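Local coordinates for cryptochrome DASH (PDB 2J4D), which binds FAD and a folate light antenna, repairs cyclobutane pyrimidine dimers in single-stranded DNA and may also act as a blue-light photoreceptor, at residues 187-192 with 334-338. Sequence-based numbering, arbitrary orientation.
Sequences VFDLPD and FLSIK
Lys338 lies fully stretched across the 187-192 loop, its CG anti to the backbone N (chi1 -176°) and every later bond extended too, which carries the ammonium from the helix to the far end of the loop. On the way its CE passes 3.4 Å from Phe188 O. At the end NZ is held by two oxygens. It gives a hydrogen bond of 2.7 Å to Leu190 O, almost in line with that carbonyl. Its salt bridge to Asp192 OD1, 2.9 Å long, comes from above the carboxylate plane. A methionine in its place would probably leave Leu190 O and the Asp192 carboxylate without their charged partner and let the loop end shift.

Beneath the lysine the contact is apolar. Val187 forks over the helix: CG2 packs 3.5 Å from Ile337 CG2, while CG1 comes obliquely to the Phe334 ring, 3.9 Å from CD1. Leu190 crosses Phe334 at about a right angle and lays CD2 3.7 Å from Leu335 CD1; Phe197 of helix 194-204 touches both Leu190 and Phe334.

The loop comes after strand 168-172, an outermost strand of the five-stranded parallel sheet, and helix 317-339 belongs to the FAD-binding helical domain. This is an interdomain seam of the two-domain photolyase/cryptochrome fold, where Phe188, Asp189, Asp192 and Lys338 also line a pocket for 5,10-methenyl-6,7,8-trihydrofolic acid.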
# COMPACT_ATOMS: atom_id res chain seq x y z
N VAL A 187 -16.23 6.49 -13.65
CA VAL A 187 -16.25 5.99 -12.27
C VAL A 187 -17.49 6.36 -11.47
O VAL A 187 -17.83 5.69 -10.50
CB VAL A 187 -14.99 6.45 -11.48
CG1 VAL A 187 -13.75 5.82 -12.09
CG2 VAL A 187 -14.88 7.97 -11.50
N PHE A 188 -18.17 7.43 -11.88
CA PHE A 188 -19.40 7.83 -11.21
C PHE A 188 -20.41 6.70 -11.34
O PHE A 188 -21.30 6.54 -10.51
CB PHE A 188 -19.96 9.11 -11.85
CG PHE A 188 -19.59 10.37 -11.12
CD1 PHE A 188 -18.44 10.42 -10.33
CD2 PHE A 188 -20.38 11.51 -11.23
CE1 PHE A 188 -18.09 11.59 -9.65
CE2 PHE A 188 -20.03 12.69 -10.56
CZ PHE A 188 -18.89 12.72 -9.77
N ASP A 189 -20.28 5.92 -12.41
CA ASP A 189 -21.18 4.80 -12.63
C ASP A 189 -20.50 3.46 -12.43
O ASP A 189 -20.83 2.47 -13.07
CB ASP A 189 -21.78 4.89 -14.03
CG ASP A 189 -22.96 5.84 -14.09
OD1 ASP A 189 -24.08 5.44 -13.68
OD2 ASP A 189 -22.77 7.00 -14.52
N LEU A 190 -19.52 3.44 -11.52
CA LEU A 190 -18.82 2.19 -11.24
C LEU A 190 -19.84 1.24 -10.60
O LEU A 190 -20.64 1.66 -9.77
CB LEU A 190 -17.69 2.45 -10.23
CG LEU A 190 -16.65 1.34 -10.06
CD1 LEU A 190 -15.70 1.38 -11.24
CD2 LEU A 190 -15.89 1.53 -8.74
N PRO A 191 -19.83 -0.04 -11.00
CA PRO A 191 -20.78 -0.99 -10.42
C PRO A 191 -20.55 -1.12 -8.91
O PRO A 191 -19.40 -1.12 -8.46
CB PRO A 191 -20.47 -2.30 -11.15
CG PRO A 191 -20.02 -1.80 -12.50
CD PRO A 191 -19.12 -0.64 -12.14
N ASP A 192 -21.62 -1.22 -8.12
CA ASP A 192 -21.47 -1.36 -6.68
C ASP A 192 -21.19 -2.80 -6.27
O ASP A 192 -21.01 -3.10 -5.09
CB ASP A 192 -22.71 -0.85 -5.94
CG ASP A 192 -22.74 0.67 -5.84
OD1 ASP A 192 -21.65 1.29 -5.85
OD2 ASP A 192 -23.84 1.26 -5.73
N PHE A 334 -10.99 2.93 -7.65
CA PHE A 334 -12.02 3.65 -8.41
C PHE A 334 -13.22 3.96 -7.51
O PHE A 334 -13.83 5.02 -7.61
CB PHE A 334 -12.48 2.84 -9.63
CG PHE A 334 -11.40 2.62 -10.66
CD1 PHE A 334 -10.66 3.69 -11.15
CD2 PHE A 334 -11.13 1.34 -11.15
CE1 PHE A 334 -9.65 3.49 -12.11
CE2 PHE A 334 -10.13 1.13 -12.11
CZ PHE A 334 -9.39 2.21 -12.58
N LEU A 335 -13.53 3.03 -6.61
CA LEU A 335 -14.66 3.21 -5.70
C LEU A 335 -14.44 4.43 -4.79
O LEU A 335 -15.40 5.11 -4.42
CB LEU A 335 -14.85 1.94 -4.87
CG LEU A 335 -16.21 1.59 -4.25
CD1 LEU A 335 -17.32 1.69 -5.28
CD2 LEU A 335 -16.14 0.17 -3.71
N SER A 336 -13.19 4.72 -4.45
CA SER A 336 -12.91 5.87 -3.59
C SER A 336 -13.40 7.13 -4.28
O SER A 336 -13.89 8.06 -3.62
CB SER A 336 -11.41 5.99 -3.28
OG SER A 336 -10.64 6.39 -4.41
N ILE A 337 -13.29 7.18 -5.60
CA ILE A 337 -13.74 8.34 -6.34
C ILE A 337 -15.26 8.44 -6.31
O ILE A 337 -15.82 9.50 -6.03
CB ILE A 337 -13.27 8.29 -7.80
CG1 ILE A 337 -11.75 8.19 -7.85
CG2 ILE A 337 -13.73 9.55 -8.54
CD1 ILE A 337 -11.18 8.00 -9.25
N LYS A 338 -15.93 7.33 -6.59
CA LYS A 338 -17.38 7.35 -6.58
C LYS A 338 -17.96 7.67 -5.20
O LYS A 338 -18.95 8.39 -5.09
CB LYS A 338 -17.94 5.99 -7.06
CG LYS A 338 -19.46 5.95 -7.18
CD LYS A 338 -19.95 4.56 -7.58
CE LYS A 338 -21.47 4.54 -7.74
NZ LYS A 338 -21.99 3.17 -8.00